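Local coordinates for tRNA (uracil(54)-C(5))-methyltransferase (Pyrococcus abyssi, PDB 2JJQ), which methylates C5 of uridine 54 in tRNA, using S-adenosyl-L-methionine as the methyl donor and giving 5-methyluridine, at residues I131-T136 with R193-R198; R165-R170 with F224-I229; M207-T212 with I265-F270. All coordinates share one frame; numbering follows the deposited sequence.

Contact 1: residues I131-T136 with R193-R198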
loop_
_atom_site.group_PDB
_atom_site.type_symbol
_atom_site.label_atom_id
_atom_site.label_comp_id
_atom_site.label_asym_id
_atom_site.label_seq_id
_atom_site.Cartn_x
_atom_site.Cartn_y
_atom_site.Cartn_z
ATOM N N ILE A 131 7.333 -5.487 -4.154
ATOM C CA ILE A 131 8.174 -4.396 -4.612
ATOM C C ILE A 131 8.272 -4.480 -6.128
ATOM O O ILE A 131 8.156 -5.603 -6.692
ATOM C CB ILE A 131 9.566 -4.428 -4.006
ATOM C CG1 ILE A 131 10.292 -5.730 -4.323
ATOM C CG2 ILE A 131 9.458 -4.179 -2.468
ATOM C CD1 ILE A 131 11.663 -5.718 -3.649
ATOM N N ASP A 132 8.393 -3.319 -6.772
ATOM C CA ASP A 132 8.446 -3.228 -8.236
ATOM C C ASP A 132 9.820 -2.642 -8.538
ATOM O O ASP A 132 10.110 -1.481 -8.176
ATOM C CB ASP A 132 7.298 -2.333 -8.745
ATOM C CG ASP A 132 5.884 -2.911 -8.374
ATOM O OD1 ASP A 132 5.662 -3.403 -7.234
ATOM O OD2 ASP A 132 4.959 -2.866 -9.205
ATOM N N LEU A 133 10.710 -3.474 -9.065
ATOM C CA LEU A 133 12.068 -3.052 -9.362
ATOM C C LEU A 133 12.218 -2.804 -10.850
ATOM O O LEU A 133 11.893 -3.667 -11.681
ATOM C CB LEU A 133 13.053 -4.145 -8.931
ATOM C CG LEU A 133 13.067 -4.488 -7.435
ATOM C CD1 LEU A 133 13.712 -5.844 -7.213
ATOM C CD2 LEU A 133 13.814 -3.402 -6.693
ATOM N N ALA A 134 12.661 -1.598 -11.209
ATOM C CA ALA A 134 12.981 -1.314 -12.578
ATOM C C ALA A 134 14.314 -1.971 -12.973
ATOM O O ALA A 134 15.259 -2.013 -12.175
ATOM C CB ALA A 134 13.013 0.247 -12.837
ATOM N N ILE A 135 14.392 -2.464 -14.216
ATOM C CA ILE A 135 15.589 -3.216 -14.651
ATOM C C ILE A 135 16.189 -2.429 -15.819
ATOM O O ILE A 135 15.687 -2.455 -16.914
ATOM C CB ILE A 135 15.212 -4.657 -15.083
ATOM C CG1 ILE A 135 14.418 -5.362 -13.958
ATOM C CG2 ILE A 135 16.446 -5.466 -15.561
ATOM C CD1 ILE A 135 13.706 -6.601 -14.472
ATOM N N THR A 136 17.262 -1.691 -15.570
ATOM C CA THR A 136 17.691 -0.746 -16.589
ATOM C C THR A 136 19.165 -0.919 -16.927
ATOM O O THR A 136 19.906 -1.623 -16.239
ATOM C CB THR A 136 17.441 0.715 -16.138
ATOM O OG1 THR A 136 18.418 1.071 -15.156
ATOM C CG2 THR A 136 16.078 0.867 -15.466
ATOM N N ARG A 193 11.570 -4.616 -18.499
ATOM C CA ARG A 193 11.307 -3.310 -17.846
ATOM C C ARG A 193 11.282 -3.401 -16.300
ATOM O O ARG A 193 11.944 -2.603 -15.633
ATOM C CB ARG A 193 10.009 -2.692 -18.373
ATOM C CG ARG A 193 9.970 -2.520 -19.900
ATOM C CD ARG A 193 11.137 -1.585 -20.336
ATOM N NE ARG A 193 11.311 -1.397 -21.781
ATOM C CZ ARG A 193 10.795 -0.373 -22.458
ATOM N NH1 ARG A 193 10.039 0.495 -21.816
ATOM N NH2 ARG A 193 11.006 -0.244 -23.766
ATOM N N TYR A 194 10.512 -4.342 -15.734
ATOM C CA TYR A 194 10.384 -4.468 -14.279
ATOM C C TYR A 194 10.453 -5.921 -13.856
ATOM O O TYR A 194 9.977 -6.810 -14.597
ATOM C CB TYR A 194 9.010 -3.916 -13.769
ATOM C CG TYR A 194 8.867 -2.412 -13.876
ATOM C CD1 TYR A 194 9.324 -1.582 -12.867
ATOM C CD2 TYR A 194 8.266 -1.841 -14.986
ATOM C CE1 TYR A 194 9.218 -0.213 -12.975
ATOM C CE2 TYR A 194 8.138 -0.430 -15.110
ATOM C CZ TYR A 194 8.624 0.365 -14.084
ATOM O OH TYR A 194 8.531 1.741 -14.173
ATOM N N MET A 195 10.976 -6.148 -12.651
ATOM C CA MET A 195 10.815 -7.414 -11.964
ATOM C C MET A 195 9.954 -7.056 -10.752
ATOM O O MET A 195 10.395 -6.286 -9.912
ATOM C CB MET A 195 12.150 -7.944 -11.445
ATOM C CG MET A 195 11.958 -9.149 -10.467
ATOM S SD MET A 195 13.438 -10.121 -10.100
ATOM C CE MET A 195 14.383 -8.968 -9.083
ATOM N N VAL A 196 8.731 -7.570 -10.702
ATOM C CA VAL A 196 7.872 -7.302 -9.529
ATOM C C VAL A 196 7.926 -8.526 -8.641
ATOM O O VAL A 196 7.719 -9.657 -9.125
ATOM C CB VAL A 196 6.405 -7.049 -9.950
ATOM C CG1 VAL A 196 5.495 -6.907 -8.652
ATOM C CG2 VAL A 196 6.264 -5.840 -10.891
ATOM N N LEU A 197 8.253 -8.352 -7.370
ATOM C CA LEU A 197 8.415 -9.491 -6.489
ATOM C C LEU A 197 7.278 -9.445 -5.477
ATOM O O LEU A 197 6.976 -8.385 -4.936
ATOM C CB LEU A 197 9.754 -9.373 -5.752
ATOM C CG LEU A 197 11.004 -9.826 -6.488
ATOM C CD1 LEU A 197 12.262 -9.360 -5.694
ATOM C CD2 LEU A 197 10.958 -11.379 -6.531
ATOM N N ARG A 198 6.626 -10.577 -5.240
ATOM C CA ARG A 198 5.616 -10.645 -4.196
ATOM C C ARG A 198 5.891 -11.822 -3.306
ATOM O O ARG A 198 6.463 -12.844 -3.766
ATOM C CB ARG A 198 4.216 -10.742 -4.821
ATOM C CG ARG A 198 3.952 -9.563 -5.756
ATOM C CD ARG A 198 2.544 -9.508 -6.296
ATOM N NE ARG A 198 1.658 -9.026 -5.232
ATOM C CZ ARG A 198 0.440 -8.532 -5.427
ATOM N NH1 ARG A 198 -0.067 -8.458 -6.656
ATOM N NH2 ARG A 198 -0.266 -8.146 -4.372
#

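Contact 2: residues R165-R170 with F224-I229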
loop_
_atom_site.group_PDB
_atom_site.type_symbol
_atom_site.label_atom_id
_atom_site.label_comp_id
_atom_site.label_asym_id
_atom_site.label_seq_id
_atom_site.Cartn_x
_atom_site.Cartn_y
_atom_site.Cartn_z
ATOM N N ARG A 165 17.138 -9.673 -2.151
ATOM C CA ARG A 165 18.575 -9.912 -2.435
ATOM C C ARG A 165 18.793 -11.131 -3.355
ATOM O O ARG A 165 19.483 -11.048 -4.401
ATOM C CB ARG A 165 19.317 -10.135 -1.099
ATOM C CG ARG A 165 20.870 -10.241 -1.300
ATOM C CD ARG A 165 21.605 -10.248 0.042
ATOM N NE ARG A 165 21.671 -8.906 0.609
ATOM C CZ ARG A 165 22.561 -7.967 0.255
ATOM N NH1 ARG A 165 23.492 -8.215 -0.669
ATOM N NH2 ARG A 165 22.527 -6.770 0.834
ATOM N N GLU A 166 18.152 -12.248 -2.999
ATOM C CA GLU A 166 18.163 -13.457 -3.812
ATOM C C GLU A 166 17.576 -13.229 -5.236
ATOM O O GLU A 166 18.146 -13.676 -6.260
ATOM C CB GLU A 166 17.429 -14.630 -3.117
ATOM C CG GLU A 166 17.077 -15.729 -4.190
ATOM C CD GLU A 166 16.474 -17.042 -3.647
ATOM O OE1 GLU A 166 16.180 -17.144 -2.434
ATOM O OE2 GLU A 166 16.269 -17.973 -4.475
ATOM N N ALA A 167 16.446 -12.539 -5.331
ATOM C CA ALA A 167 15.841 -12.328 -6.636
ATOM C C ALA A 167 16.738 -11.475 -7.500
ATOM O O ALA A 167 16.897 -11.735 -8.676
ATOM C CB ALA A 167 14.428 -11.672 -6.498
ATOM N N ILE A 168 17.281 -10.420 -6.906
ATOM C CA ILE A 168 18.158 -9.539 -7.630
ATOM C C ILE A 168 19.384 -10.335 -8.091
ATOM O O ILE A 168 19.778 -10.297 -9.244
ATOM C CB ILE A 168 18.498 -8.292 -6.799
ATOM C CG1 ILE A 168 17.226 -7.421 -6.665
ATOM C CG2 ILE A 168 19.530 -7.417 -7.540
ATOM C CD1 ILE A 168 17.381 -6.313 -5.599
ATOM N N GLU A 169 19.967 -11.107 -7.203
ATOM C CA GLU A 169 21.159 -11.807 -7.647
ATOM C C GLU A 169 20.860 -12.818 -8.763
ATOM O O GLU A 169 21.609 -12.869 -9.742
ATOM C CB GLU A 169 21.907 -12.406 -6.465
ATOM C CG GLU A 169 21.346 -13.651 -5.876
ATOM C CD GLU A 169 22.255 -14.175 -4.756
ATOM O OE1 GLU A 169 22.396 -13.469 -3.728
ATOM O OE2 GLU A 169 22.844 -15.274 -4.925
ATOM N N ARG A 170 19.741 -13.560 -8.676
ATOM C CA ARG A 170 19.353 -14.449 -9.771
ATOM C C ARG A 170 19.039 -13.668 -11.035
ATOM O O ARG A 170 19.252 -14.133 -12.153
ATOM C CB ARG A 170 18.129 -15.276 -9.428
ATOM C CG ARG A 170 18.188 -16.069 -8.138
ATOM C CD ARG A 170 19.104 -17.216 -8.197
ATOM N NE ARG A 170 18.812 -18.111 -7.053
ATOM C CZ ARG A 170 18.122 -19.239 -7.182
ATOM N NH1 ARG A 170 17.696 -19.580 -8.384
ATOM N NH2 ARG A 170 17.896 -20.035 -6.139
ATOM N N PHE A 224 15.400 -19.253 -11.526
ATOM C CA PHE A 224 14.629 -18.949 -10.299
ATOM C C PHE A 224 13.979 -20.193 -9.736
ATOM O O PHE A 224 13.565 -21.056 -10.496
ATOM C CB PHE A 224 13.538 -17.907 -10.598
ATOM C CG PHE A 224 14.095 -16.600 -11.050
ATOM C CD1 PHE A 224 14.355 -15.605 -10.124
ATOM C CD2 PHE A 224 14.444 -16.397 -12.395
ATOM C CE1 PHE A 224 14.908 -14.422 -10.492
ATOM C CE2 PHE A 224 15.003 -15.197 -12.792
ATOM C CZ PHE A 224 15.270 -14.219 -11.834
ATOM N N ASP A 225 13.893 -20.255 -8.407
ATOM C CA ASP A 225 13.295 -21.383 -7.711
ATOM C C ASP A 225 12.021 -21.004 -6.949
ATOM O O ASP A 225 11.547 -21.776 -6.096
ATOM C CB ASP A 225 14.290 -21.990 -6.716
ATOM C CG ASP A 225 15.452 -22.631 -7.397
ATOM O OD1 ASP A 225 15.198 -23.581 -8.215
ATOM O OD2 ASP A 225 16.610 -22.159 -7.149
ATOM N N PHE A 226 11.420 -19.880 -7.305
ATOM C CA PHE A 226 10.272 -19.389 -6.557
ATOM C C PHE A 226 9.014 -20.182 -6.931
ATOM O O PHE A 226 8.949 -20.865 -7.975
ATOM C CB PHE A 226 10.074 -17.883 -6.836
ATOM C CG PHE A 226 11.192 -17.029 -6.352
ATOM C CD1 PHE A 226 11.792 -17.266 -5.100
ATOM C CD2 PHE A 226 11.643 -15.955 -7.152
ATOM C CE1 PHE A 226 12.832 -16.439 -4.650
ATOM C CE2 PHE A 226 12.681 -15.129 -6.719
ATOM C CZ PHE A 226 13.295 -15.381 -5.462
ATOM N N ASP A 227 8.007 -20.134 -6.071
ATOM C CA ASP A 227 6.778 -20.890 -6.315
ATOM C C ASP A 227 6.044 -20.513 -7.594
ATOM O O ASP A 227 5.367 -21.352 -8.197
ATOM C CB ASP A 227 5.832 -20.632 -5.152
ATOM C CG ASP A 227 6.512 -20.889 -3.817
ATOM O OD1 ASP A 227 6.203 -21.954 -3.241
ATOM O OD2 ASP A 227 7.365 -20.063 -3.408
ATOM N N SER A 228 6.108 -19.242 -7.983
ATOM C CA SER A 228 5.384 -18.784 -9.191
ATOM C C SER A 228 6.329 -17.835 -9.964
ATOM O O SER A 228 6.951 -16.947 -9.334
ATOM C CB SER A 228 4.083 -18.042 -8.765
ATOM O OG SER A 228 3.402 -17.494 -9.885
ATOM N N ILE A 229 6.502 -18.047 -11.281
ATOM C CA ILE A 229 7.207 -17.116 -12.148
ATOM C C ILE A 229 6.223 -16.688 -13.241
ATOM O O ILE A 229 5.603 -17.523 -13.873
ATOM C CB ILE A 229 8.416 -17.747 -12.826
ATOM C CG1 ILE A 229 9.395 -18.284 -11.781
ATOM C CG2 ILE A 229 9.039 -16.699 -13.792
ATOM C CD1 ILE A 229 10.326 -19.387 -12.352
HETATM O O HOH W 1 14.903 -17.900 -7.083
HETATM O O HOH W 2 18.045 -21.916 -9.694
#

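Contact 3: residues M207-T212 with I265-F270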
loop_
_atom_site.group_PDB
_atom_site.type_symbol
_atom_site.label_atom_id
_atom_site.label_comp_id
_atom_site.label_asym_id
_atom_site.label_seq_id
_atom_site.Cartn_x
_atom_site.Cartn_y
_atom_site.Cartn_z
ATOM N N MET A 207 6.367 -15.088 -5.517
ATOM C CA MET A 207 6.040 -14.920 -6.936
ATOM C C MET A 207 6.928 -13.839 -7.563
ATOM O O MET A 207 7.164 -12.785 -6.958
ATOM C CB MET A 207 4.576 -14.485 -7.045
ATOM C CG MET A 207 4.197 -13.982 -8.493
ATOM S SD MET A 207 2.470 -13.437 -8.501
ATOM C CE MET A 207 1.675 -15.044 -8.293
ATOM N N VAL A 208 7.466 -14.105 -8.759
ATOM C CA VAL A 208 8.228 -13.079 -9.464
ATOM C C VAL A 208 7.517 -12.851 -10.779
ATOM O O VAL A 208 7.028 -13.800 -11.385
ATOM C CB VAL A 208 9.696 -13.427 -9.627
ATOM C CG1 VAL A 208 9.867 -14.646 -10.502
ATOM C CG2 VAL A 208 10.460 -12.232 -10.208
ATOM N N ASN A 209 7.422 -11.597 -11.199
ATOM C CA ASN A 209 6.732 -11.242 -12.416
ATOM C C ASN A 209 7.661 -10.339 -13.234
ATOM O O ASN A 209 8.076 -9.282 -12.763
ATOM C CB ASN A 209 5.425 -10.497 -12.076
ATOM C CG ASN A 209 4.672 -10.008 -13.310
ATOM O OD1 ASN A 209 4.743 -10.606 -14.374
ATOM N ND2 ASN A 209 3.894 -8.944 -13.150
ATOM N N PHE A 210 8.016 -10.784 -14.429
ATOM C CA PHE A 210 8.859 -10.019 -15.376
ATOM C C PHE A 210 7.963 -9.280 -16.302
ATOM O O PHE A 210 7.210 -9.887 -17.082
ATOM C CB PHE A 210 9.813 -10.983 -16.143
ATOM C CG PHE A 210 10.719 -11.749 -15.200
ATOM C CD1 PHE A 210 11.689 -11.067 -14.452
ATOM C CD2 PHE A 210 10.542 -13.106 -14.986
ATOM C CE1 PHE A 210 12.514 -11.752 -13.522
ATOM C CE2 PHE A 210 11.356 -13.786 -14.057
ATOM C CZ PHE A 210 12.325 -13.104 -13.333
ATOM N N VAL A 211 7.998 -7.945 -16.216
ATOM C CA VAL A 211 7.186 -7.140 -17.092
ATOM C C VAL A 211 8.085 -6.650 -18.218
ATOM O O VAL A 211 9.138 -6.088 -17.956
ATOM C CB VAL A 211 6.583 -5.907 -16.327
ATOM C CG1 VAL A 211 5.739 -5.070 -17.231
ATOM C CG2 VAL A 211 5.786 -6.363 -15.018
ATOM N N THR A 212 7.651 -6.870 -19.460
ATOM C CA THR A 212 8.455 -6.614 -20.628
ATOM C C THR A 212 7.643 -5.922 -21.728
ATOM O O THR A 212 6.406 -5.778 -21.664
ATOM C CB THR A 212 8.984 -7.945 -21.214
ATOM O OG1 THR A 212 7.924 -8.563 -21.937
ATOM C CG2 THR A 212 9.514 -8.927 -20.088
ATOM N N ILE A 265 -2.876 -14.484 -4.422
ATOM C CA ILE A 265 -2.156 -13.335 -4.919
ATOM C C ILE A 265 -1.887 -13.617 -6.404
ATOM O O ILE A 265 -1.330 -14.656 -6.738
ATOM C CB ILE A 265 -0.768 -13.150 -4.179
ATOM C CG1 ILE A 265 -0.926 -12.854 -2.673
ATOM C CG2 ILE A 265 -0.008 -11.989 -4.806
ATOM C CD1 ILE A 265 -1.973 -11.880 -2.429
ATOM N N HIS A 266 -2.238 -12.659 -7.254
ATOM C CA HIS A 266 -2.011 -12.687 -8.683
ATOM C C HIS A 266 -1.164 -11.450 -9.052
ATOM O O HIS A 266 -1.226 -10.434 -8.387
ATOM C CB HIS A 266 -3.396 -12.643 -9.348
ATOM C CG HIS A 266 -3.370 -12.679 -10.848
ATOM N ND1 HIS A 266 -3.188 -11.550 -11.611
ATOM C CD2 HIS A 266 -3.500 -13.704 -11.718
ATOM C CE1 HIS A 266 -3.205 -11.870 -12.892
ATOM N NE2 HIS A 266 -3.404 -13.175 -12.983
ATOM N N PRO A 267 -0.385 -11.517 -10.133
ATOM C CA PRO A 267 0.462 -10.373 -10.415
ATOM C C PRO A 267 -0.318 -9.112 -10.530
ATOM O O PRO A 267 0.209 -8.072 -10.141
ATOM C CB PRO A 267 1.050 -10.678 -11.784
ATOM C CG PRO A 267 1.012 -12.106 -11.884
ATOM C CD PRO A 267 -0.181 -12.608 -11.098
ATOM N N ASN A 268 -1.570 -9.199 -11.006
ATOM C CA ASN A 268 -2.378 -8.030 -11.314
ATOM C C ASN A 268 -3.468 -7.664 -10.279
ATOM O O ASN A 268 -4.336 -6.866 -10.580
ATOM C CB ASN A 268 -2.977 -8.152 -12.724
ATOM C CG ASN A 268 -1.918 -8.045 -13.792
ATOM O OD1 ASN A 268 -0.789 -7.693 -13.493
ATOM N ND2 ASN A 268 -2.252 -8.381 -15.011
ATOM N N SER A 269 -3.456 -8.307 -9.117
ATOM C CA SER A 269 -4.501 -8.064 -8.109
ATOM C C SER A 269 -3.867 -7.295 -6.941
ATOM O O SER A 269 -2.683 -7.468 -6.632
ATOM C CB SER A 269 -5.125 -9.409 -7.594
ATOM O OG SER A 269 -4.091 -10.192 -7.000
ATOM N N PHE A 270 -4.654 -6.443 -6.283
ATOM C CA PHE A 270 -4.118 -5.627 -5.150
ATOM C C PHE A 270 -4.260 -6.448 -3.870
ATOM O O PHE A 270 -5.242 -7.157 -3.714
ATOM C CB PHE A 270 -4.872 -4.305 -5.004
ATOM C CG PHE A 270 -4.562 -3.583 -3.715
ATOM C CD1 PHE A 270 -3.406 -2.825 -3.602
ATOM C CD2 PHE A 270 -5.353 -3.769 -2.583
ATOM C CE1 PHE A 270 -3.097 -2.196 -2.401
ATOM C CE2 PHE A 270 -5.043 -3.135 -1.382
ATOM C CZ PHE A 270 -3.937 -2.359 -1.292
HETATM O O HOH W 3 1.511 -7.996 -14.958
HETATM O O HOH W 4 2.713 -6.858 -11.421
#

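Contact 1: residues I131-T136 with R193-R198
Leu133 and Met195 lie side by side on one face of an antiparallel strand pair, their side chains pointing the same way. The pair joins 131-136, at the outer edge of a five-stranded mixed sheet, to 193-198, the next strand in. Met195 CG stands anti to its backbone N (chi1 169°) and the chain bends only at the last torsion. This brings CE within 3.7 Å of Leu133 CD1. Ile131 runs alongside Leu197 on the same face, with CG1 against CB. Leu133 also crosses Leu197 obliquely, methyl to methyl. Ile135 lays CD1 along the neighbouring backbone, 3.7 Å from Met195 CB. Helix 162-178 covers this apolar face: Leu171 meets Ile135 and Met195, and Ala167 meets Leu197.

Asp132, Ala134, Tyr194 and Val196 occupy the other face. The Asp132 carboxylate runs beside Val196, with OD2 3.7 Å from Val196 CG2. Its polar end is held by Ser241 and by a salt bridge to Arg130. The Tyr194 ring comes obliquely to Ala134, with CE1 3.8 Å from Ala134 CB. Its hydroxyl is hydrogen-bonded to Asp239.

Ile131-Leu197 and Leu133-Met195 are hydrogen-bonded pairs; Asp132-Val196 and Ala134-Tyr194 are non-hydrogen-bonded pairs. Arg193 and Tyr194 both face Val211 of the next strand, a classic beta bulge. Ile131 is close to Cys157, which probably binds the [4Fe-4S] cluster, as in related enzymes. At the far end, Ile135 N gives a 2.8 Å hydrogen bond to Arg193 O.

Contact 2: residues R165-R170 with F224-I229
Arg170 reaches from helix 162-178 to Phe224 and Asp225, in the loop that leads into strand 228-233. The contact packs this helix, which covers one face of the five-stranded sheet, against the loop, with a salt-bridge network of Glu166, Arg170 and Asp225. Arg170 CB points toward the loop and lies 3.5 Å from Phe224 CE1. The chain then bends at chi2 (-71°), and the guanidinium swings over to the aspartate. CZ is close to Asp225 OD2, which accepts from both terminal nitrogens. The NH2 bond is the shorter, 2.7 Å to Asp225 OD2. It is nearly in the guanidinium plane and uses the anti lone pair of that oxygen. The NH1 bond to the same oxygen is weak. NH1 also binds the backbone O of Tyr223, and gives a weak bond to a water, which donates to Asp225 OD2. The carboxylate plane is turned 74° from the guanidinium plane, so the two groups do not lie flat together.

Glu166 OE2 approaches Arg170 NH2 at 3.1 Å, but well out of the guanidinium plane, so this link within the helix rests on charge alone. The positive charge between them probably eases the approach of the two carboxylates.

Beside the charged groups, Ala167 CB meets the edge of the Phe226 ring, 3.9 Å from CE2. Leu197 touches both residues from the sheet. Ala167 O lies at the edge of the Phe224 ring. One water accepts from Asp225 N and donates to Glu166 OE2; its oxygen sits 3.3 Å above the centre of the Phe226 ring.

Contact 3: residues M207-T212 with I265-F270
Met207 packs on Pro267 as an apolar pair, and the Asn209 amide lies in van der Waals contact with it. Both side chains cross that of Pro267 at about a right angle. The sulfur of Met207 touches one end of the proline ring, with SD 3.8 Å from Pro267 CD. With chi1 at 168° and chi2 near 180°, the Met207 chain runs out extended. A bend at chi3 then sets Met207 CE 3.4 Å from Ile265 O. Asn209 approaches the other end of the ring, where ND2 is 3.6 Å from Pro267 CB.

Two waters form the polar links between the segments. Both accept from Asn209 ND2. One donates to Asn268 OD1 and the other to Pro267 O. Asn209 OD1 is hydrogen-bonded to Ser232 of the next strand. Both polar atoms of the amide thus have partners.

Segment 265-270 contains a type I beta turn from His266 to Ser269. The contact joins strand 206-212 of the five-stranded sheet to the loop between strand 261-265 and helix 275-288. This loop carries Phe270 of the S-adenosyl-L-homocysteine pocket, so the contact probably links the central region to the class I-like catalytic domain.

Hydrogen bonds inside the turn hold its shape. His266 N donates to Ser269 OG, and Ser269 N to His266 O. Pro267 CD lies over one face of the His266 imidazole, offset toward the rim. Asn268 N donates to His266 ND1 at 2.9 Å, tilted 26° from the ring plane.

All three contacts reach the same five-stranded sheet. Contact 1 is buried and joins two of its strands through regular backbone bonds. Contact 2 is partly buried and joins a helix to a loop, with a salt-bridge network and two waters beside phenylalanine rings. Its helix covers the apolar face of contact 1: Ala167 CB packs 3.3 Å from Leu197 CD1. Contact 3 is buried too, but its segments are linked by packing and waters. Its strand 206-212 lies between strands 192-199 and 228-233, bonded to both: Val196 N to Asn209 O, and Val208 N to Ser228 O. Of the three, contact 3 alone holds a residue of the S-adenosyl-L-homocysteine pocket, Phe270.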